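Local coordinates for protein lactate dehydrogenase (Eimeria maxima, PDB 6CT6) that probably catalyses the reversible reduction of pyruvate to lactate with NADH, at residues Ile83-Thr88 with Arg112-Ala117; Leu134-Ala139 with Asp314-Met319. All coordinates share one frame; numbering follows the deposited sequence.

Contact 1: residues Ile83-Thr88 with Arg112-Ala117; sequences ITAGIT and REVGGA. With NAI (1,4-dihydronicotinamide adenine dinucleotide), chain D.
Ile83 and Val114 reach toward each other tip to tip: CD1 of Ile83 lies 3.7 Å from CG1 of Val114, and CG1 of Ile83 stands 4.0 Å from the same methyl. That methyl is directed by the valine torsion, with CG1 anti to the backbone N (chi1 169°). The other branch serves the next residue, since CG2 of Val114 approaches CB of Ala85 at 4.3 Å. No hydrogen bond links the two segments; the close contacts behind their 105 Å² of buried surface are between apolar side chains.

Ala85 has a second neighbour in the cofactor. Its CB sits over the flat of the adenine, 3.5 Å from both C4A and N3A of NAI. Farther along, the character turns polar. The amide N of Gly86 makes a weak bond to the ribose O4B of NAI, 3.4 Å long and bent to 141°. Thr88 gives the firmer one, its OG1 donating to phosphate oxygen O1A of NAI at 2.9 Å. With chi1 at 67° this hydroxyl lies between the backbone N and the carbonyl carbon, while CG2 also touches O1A at 3.3 Å.

Outside these residues, Val15 of strand 11-15 touches both Ala85 and Val114, so the sheet lies against both partners. The loop is fixed by the hydrogen bonds of Ala85 O with Thr131 OG1 and of Ile87 N with Asn107 OD1.

The segment thus leaves a central strand of the Rossmann sheet, packs on helix 104-121 and then runs along the dinucleotide. The order of the chemistry suggests that on this side the adenine is held mainly by dispersion and the pyrophosphate by the hydroxyl of Thr88, with a weak N-H bond from Gly86 to the ribose.

Contact 2: residues Leu134-Ala139 with Asp314-Met319; sequences LDVMVA and DEVLEM
The carboxylate of Asp135 is gripped at both oxygens, OD1 by the hydroxyl of Ser268 and OD2 by the backbone N of His187, while its CB packs against CG2 of Val316 at 4.1 Å. Two bonds on different oxygens should limit rotation of the group. His187 belongs to the oxamate pocket, so Asp135 is placed as a second-shell residue, holding the main chain of His187. Glu315 points its own carboxylate to Asn190; its OE2 stays 6.9 Å from OD2 of Asp135, like charges that do not meet.

Across the interface itself the evidence is apolar. Val136 carries it with both methyls. CG1 comes within 3.7 Å of CB of Met319 and 4.2 Å of CG1 of Val316, entering between two residues one turn apart on the facing helix. CG2 meets the sulfur, at 4.0 Å from SD of Met319. The valine and methionine side chains cross obliquely. A bend at the end of the methionine (chi3 -71°) turns CE back to 4.1 Å from Val136 CG1, so that the thioether curls around the valine rather than extending past it.

The axes of the short helical segments pass 9.7 Å apart at a signed crossing angle of -50°, with Val136 and Val316 nearest in CA position. The angle fits one class of ridges-into-grooves packing, although the few contacts here do not prove the interlock. The pair joins helix 134-145 of the NAD-binding region to helix 303-328 of the C-terminal region, the interdomain helix packing of the lactate/malate dehydrogenase fold.

How the contacts relate
From the N terminus, the chain reaches strand 80-83 and enters the cofactor loop, and contact 1 closes a short excursion of 23 residues on helix 104-121. That excursion includes Trp98 and Arg100 of the oxamate pocket and the unmodelled residues 94-97. Strand 126-129 follows, and then helix 134-145 opens contact 2, whose return on helix 303-328 comes 174 residues later, after nearly all of the C-terminal region. The two loops run in series and neither nest nor cross. The centres of contact 1 and contact 2 lie about 16 Å apart and their nearest atoms about 7 Å, without touching. Contact 1 has both segments in the Rossmann half; contact 2 ties it to the C-terminal one.

Contact 1: residues Ile83-Thr88 with Arg112-Ala117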
loop_
_atom_site.group_PDB
_atom_site.type_symbol
_atom_site.label_atom_id
_atom_site.label_comp_id
_atom_site.label_asym_id
_atom_site.label_seq_id
_atom_site.Cartn_x
_atom_site.Cartn_y
_atom_site.Cartn_z
ATOM N N ILE B 83 -1.978 -10.916 12.455
ATOM C CA ILE B 83 -0.798 -11.773 12.345
ATOM C C ILE B 83 -0.563 -12.120 10.882
ATOM O O ILE B 83 -1.422 -12.734 10.233
ATOM C CB ILE B 83 -0.948 -13.057 13.174
ATOM C CG1 ILE B 83 -1.129 -12.736 14.656
ATOM C CG2 ILE B 83 0.273 -13.965 12.990
ATOM C CD1 ILE B 83 -1.693 -13.894 15.463
ATOM N N THR B 84 0.612 -11.754 10.371
ATOM C CA THR B 84 1.096 -12.249 9.089
ATOM C C THR B 84 2.462 -12.916 9.220
ATOM O O THR B 84 3.120 -13.170 8.205
ATOM C CB THR B 84 1.157 -11.110 8.066
ATOM O OG1 THR B 84 2.027 -10.075 8.534
ATOM C CG2 THR B 84 -0.233 -10.534 7.798
ATOM N N ALA B 85 2.900 -13.201 10.445
ATOM C CA ALA B 85 4.221 -13.772 10.676
ATOM C C ALA B 85 4.360 -15.139 10.017
ATOM O O ALA B 85 3.410 -15.924 9.963
ATOM C CB ALA B 85 4.478 -13.895 12.179
ATOM N N GLY B 86 5.557 -15.423 9.525
ATOM C CA GLY B 86 5.856 -16.723 8.963
ATOM C C GLY B 86 7.033 -16.670 8.020
ATOM O O GLY B 86 7.435 -15.613 7.529
ATOM N N ILE B 87 7.609 -17.846 7.782
ATOM C CA ILE B 87 8.529 -18.038 6.666
ATOM C C ILE B 87 7.693 -18.335 5.431
ATOM O O ILE B 87 6.859 -19.249 5.441
ATOM C CB ILE B 87 9.515 -19.183 6.950
ATOM C CG1 ILE B 87 10.197 -19.015 8.316
ATOM C CG2 ILE B 87 10.557 -19.276 5.838
ATOM C CD1 ILE B 87 11.089 -17.794 8.435
ATOM N N THR B 88 7.900 -17.567 4.362
ATOM C CA THR B 88 7.052 -17.672 3.181
ATOM C C THR B 88 7.777 -18.187 1.946
ATOM O O THR B 88 7.148 -18.302 0.889
ATOM C CB THR B 88 6.409 -16.316 2.869
ATOM O OG1 THR B 88 7.414 -15.377 2.474
ATOM C CG2 THR B 88 5.673 -15.789 4.092
ATOM N N ARG B 112 2.951 -20.428 17.534
ATOM C CA ARG B 112 2.894 -20.718 18.960
ATOM C C ARG B 112 3.750 -19.753 19.773
ATOM O O ARG B 112 3.393 -19.434 20.912
ATOM C CB ARG B 112 3.302 -22.171 19.202
ATOM C CG ARG B 112 2.242 -23.154 18.709
ATOM C CD ARG B 112 2.707 -24.597 18.715
ATOM N NE ARG B 112 1.643 -25.499 18.270
ATOM C CZ ARG B 112 1.843 -26.716 17.771
ATOM N NH1 ARG B 112 3.074 -27.193 17.633
ATOM N NH2 ARG B 112 0.809 -27.457 17.397
ATOM N N GLU B 113 4.862 -19.267 19.213
ATOM C CA GLU B 113 5.580 -18.163 19.844
ATOM C C GLU B 113 4.709 -16.910 19.885
ATOM O O GLU B 113 4.646 -16.214 20.904
ATOM C CB GLU B 113 6.887 -17.879 19.098
ATOM C CG GLU B 113 7.826 -19.075 18.933
ATOM C CD GLU B 113 8.388 -19.578 20.251
ATOM O OE1 GLU B 113 8.507 -18.776 21.200
ATOM O OE2 GLU B 113 8.714 -20.780 20.333
ATOM N N VAL B 114 4.031 -16.603 18.774
ATOM C CA VAL B 114 3.164 -15.424 18.725
ATOM C C VAL B 114 2.040 -15.553 19.747
ATOM O O VAL B 114 1.762 -14.622 20.513
ATOM C CB VAL B 114 2.616 -15.217 17.298
ATOM C CG1 VAL B 114 1.503 -14.168 17.277
ATOM C CG2 VAL B 114 3.735 -14.799 16.361
ATOM N N GLY B 115 1.369 -16.706 19.766
ATOM C CA GLY B 115 0.323 -16.924 20.752
ATOM C C GLY B 115 0.803 -16.701 22.171
ATOM O O GLY B 115 0.126 -16.056 22.974
ATOM N N GLY B 116 1.984 -17.229 22.502
ATOM C CA GLY B 116 2.526 -17.023 23.835
ATOM C C GLY B 116 2.817 -15.564 24.129
ATOM O O GLY B 116 2.668 -15.107 25.265
ATOM N N ALA B 117 3.252 -14.814 23.114
ATOM C CA ALA B 117 3.462 -13.382 23.294
ATOM C C ALA B 117 2.147 -12.672 23.591
ATOM O O ALA B 117 2.078 -11.812 24.477
ATOM C CB ALA B 117 4.124 -12.789 22.051
HETATM P PA NAI D . 5.982 -11.778 3.901
HETATM O O1A NAI D . 7.087 -12.809 3.832
HETATM O O2A NAI D . 6.063 -10.539 3.041
HETATM O O5B NAI D . 5.863 -11.312 5.435
HETATM C C5B NAI D . 5.985 -12.254 6.497
HETATM C C4B NAI D . 6.792 -11.599 7.604
HETATM O O4B NAI D . 6.699 -12.329 8.829
HETATM C C3B NAI D . 8.277 -11.520 7.258
HETATM O O3B NAI D . 8.680 -10.150 7.208
HETATM C C2B NAI D . 8.978 -12.263 8.380
HETATM O O2B NAI D . 10.224 -11.669 8.748
HETATM C C1B NAI D . 7.948 -12.145 9.487
HETATM N N9A NAI D . 8.118 -13.085 10.616
HETATM C C8A NAI D . 8.658 -14.321 10.635
HETATM N N7A NAI D . 8.617 -14.829 11.897
HETATM C C5A NAI D . 8.051 -13.903 12.695
HETATM C C6A NAI D . 7.696 -13.769 14.122
HETATM N N6A NAI D . 7.947 -14.764 14.997
HETATM N N1A NAI D . 7.111 -12.618 14.526
HETATM C C2A NAI D . 6.847 -11.609 13.674
HETATM N N3A NAI D . 7.144 -11.666 12.368
HETATM C C4A NAI D . 7.731 -12.761 11.839
HETATM O O3 NAI D . 4.577 -12.528 3.627
HETATM P PN NAI D . 3.175 -11.800 3.281
HETATM O O1N NAI D . 3.091 -11.602 1.786
HETATM O O2N NAI D . 2.987 -10.624 4.211
HETATM O O5D NAI D . 2.132 -12.961 3.681
HETATM C C5D NAI D . 2.044 -13.375 5.040
HETATM C C4D NAI D . 1.141 -14.589 5.206
HETATM O O4D NAI D . -0.194 -14.308 4.766
HETATM C C3D NAI D . 1.636 -15.767 4.381
HETATM O O3D NAI D . 1.554 -16.952 5.175
HETATM C C2D NAI D . 0.670 -15.831 3.221
HETATM O O2D NAI D . 0.553 -17.137 2.656
HETATM C C1D NAI D . -0.606 -15.373 3.905
HETATM N N1N NAI D . -1.710 -14.959 3.028
HETATM C C2N NAI D . -2.929 -15.246 3.486
HETATM C C3N NAI D . -4.077 -14.917 2.798
HETATM C C7N NAI D . -5.389 -15.303 3.414
HETATM O O7N NAI D . -5.413 -15.648 4.586
HETATM N N7N NAI D . -6.493 -15.282 2.679
HETATM C C4N NAI D . -4.011 -14.199 1.477
HETATM C C5N NAI D . -2.631 -13.939 1.078
HETATM C C6N NAI D . -1.543 -14.317 1.865
#

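Contact 2: residues Leu134-Ala139 with Asp314-Met319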
loop_
_atom_site.group_PDB
_atom_site.type_symbol
_atom_site.label_atom_id
_atom_site.label_comp_id
_atom_site.label_asym_id
_atom_site.label_seq_id
_atom_site.Cartn_x
_atom_site.Cartn_y
_atom_site.Cartn_z
ATOM N N LEU B 134 -4.566 -21.067 6.644
ATOM C CA LEU B 134 -5.263 -20.135 7.524
ATOM C C LEU B 134 -6.000 -20.860 8.645
ATOM O O LEU B 134 -5.880 -20.495 9.821
ATOM C CB LEU B 134 -6.222 -19.293 6.680
ATOM C CG LEU B 134 -6.875 -18.031 7.244
ATOM C CD1 LEU B 134 -8.317 -18.324 7.603
ATOM C CD2 LEU B 134 -6.119 -17.461 8.436
ATOM N N ASP B 135 -6.747 -21.908 8.304
ATOM C CA ASP B 135 -7.721 -22.450 9.244
ATOM C C ASP B 135 -7.071 -23.243 10.373
ATOM O O ASP B 135 -7.636 -23.317 11.470
ATOM C CB ASP B 135 -8.737 -23.303 8.487
ATOM C CG ASP B 135 -9.459 -22.515 7.410
ATOM O OD1 ASP B 135 -10.458 -21.836 7.736
ATOM O OD2 ASP B 135 -9.018 -22.560 6.242
ATOM N N VAL B 136 -5.896 -23.836 10.146
ATOM C CA VAL B 136 -5.196 -24.506 11.240
ATOM C C VAL B 136 -4.176 -23.604 11.930
ATOM O O VAL B 136 -3.854 -23.840 13.104
ATOM C CB VAL B 136 -4.510 -25.804 10.771
ATOM C CG1 VAL B 136 -5.561 -26.816 10.340
ATOM C CG2 VAL B 136 -3.515 -25.549 9.646
ATOM N N MET B 137 -3.664 -22.575 11.250
ATOM C CA MET B 137 -2.770 -21.638 11.924
ATOM C C MET B 137 -3.518 -20.820 12.972
ATOM O O MET B 137 -2.972 -20.532 14.045
ATOM C CB MET B 137 -2.091 -20.720 10.906
ATOM C CG MET B 137 -1.080 -21.425 10.006
ATOM S SD MET B 137 0.286 -22.174 10.929
ATOM C CE MET B 137 1.110 -23.130 9.661
ATOM N N VAL B 138 -4.769 -20.438 12.689
ATOM C CA VAL B 138 -5.539 -19.675 13.668
ATOM C C VAL B 138 -5.740 -20.497 14.934
ATOM O O VAL B 138 -5.674 -19.970 16.052
ATOM C CB VAL B 138 -6.879 -19.203 13.064
ATOM C CG1 VAL B 138 -7.735 -20.377 12.592
ATOM C CG2 VAL B 138 -7.655 -18.354 14.073
ATOM N N ALA B 139 -5.969 -21.803 14.786
ATOM C CA ALA B 139 -6.119 -22.662 15.958
ATOM C C ALA B 139 -4.825 -22.733 16.759
ATOM O O ALA B 139 -4.848 -22.693 17.995
ATOM C CB ALA B 139 -6.563 -24.061 15.532
ATOM N N ASP B 314 -12.911 -31.811 5.477
ATOM C CA ASP B 314 -11.921 -32.883 5.435
ATOM C C ASP B 314 -10.516 -32.327 5.237
ATOM O O ASP B 314 -9.557 -32.828 5.836
ATOM C CB ASP B 314 -12.261 -33.881 4.327
ATOM C CG ASP B 314 -13.532 -34.658 4.610
ATOM O OD1 ASP B 314 -13.941 -34.730 5.790
ATOM O OD2 ASP B 314 -14.118 -35.205 3.656
ATOM N N GLU B 315 -10.373 -31.294 4.403
ATOM C CA GLU B 315 -9.061 -30.683 4.211
ATOM C C GLU B 315 -8.504 -30.158 5.529
ATOM O O GLU B 315 -7.309 -30.311 5.811
ATOM C CB GLU B 315 -9.142 -29.561 3.174
ATOM C CG GLU B 315 -7.786 -28.952 2.820
ATOM C CD GLU B 315 -7.848 -28.014 1.629
ATOM O OE1 GLU B 315 -8.789 -28.134 0.816
ATOM O OE2 GLU B 315 -6.952 -27.153 1.506
ATOM N N VAL B 316 -9.353 -29.544 6.355
ATOM C CA VAL B 316 -8.902 -29.050 7.654
ATOM C C VAL B 316 -8.518 -30.214 8.560
ATOM O O VAL B 316 -7.474 -30.189 9.223
ATOM C CB VAL B 316 -9.986 -28.167 8.301
ATOM C CG1 VAL B 316 -9.582 -27.756 9.719
ATOM C CG2 VAL B 316 -10.244 -26.934 7.447
ATOM N N LEU B 317 -9.360 -31.249 8.607
ATOM C CA LEU B 317 -9.068 -32.402 9.451
ATOM C C LEU B 317 -7.789 -33.099 9.009
ATOM O O LEU B 317 -6.984 -33.528 9.844
ATOM C CB LEU B 317 -10.242 -33.378 9.423
ATOM C CG LEU B 317 -11.550 -32.868 10.026
ATOM C CD1 LEU B 317 -12.674 -33.840 9.722
ATOM C CD2 LEU B 317 -11.406 -32.662 11.527
ATOM N N GLU B 318 -7.587 -33.233 7.697
ATOM C CA GLU B 318 -6.342 -33.804 7.195
ATOM C C GLU B 318 -5.140 -33.021 7.708
ATOM O O GLU B 318 -4.103 -33.607 8.042
ATOM C CB GLU B 318 -6.361 -33.829 5.665
ATOM C CG GLU B 318 -5.385 -34.816 5.040
ATOM C CD GLU B 318 -5.688 -35.089 3.578
ATOM O OE1 GLU B 318 -6.566 -34.402 3.013
ATOM O OE2 GLU B 318 -5.054 -35.992 2.995
ATOM N N MET B 319 -5.263 -31.693 7.791
ATOM C CA MET B 319 -4.158 -30.873 8.279
ATOM C C MET B 319 -3.966 -31.037 9.781
ATOM O O MET B 319 -2.828 -31.036 10.268
ATOM C CB MET B 319 -4.395 -29.404 7.927
ATOM C CG MET B 319 -4.163 -29.067 6.457
ATOM S SD MET B 319 -4.203 -27.294 6.099
ATOM C CE MET B 319 -5.945 -26.921 6.285
#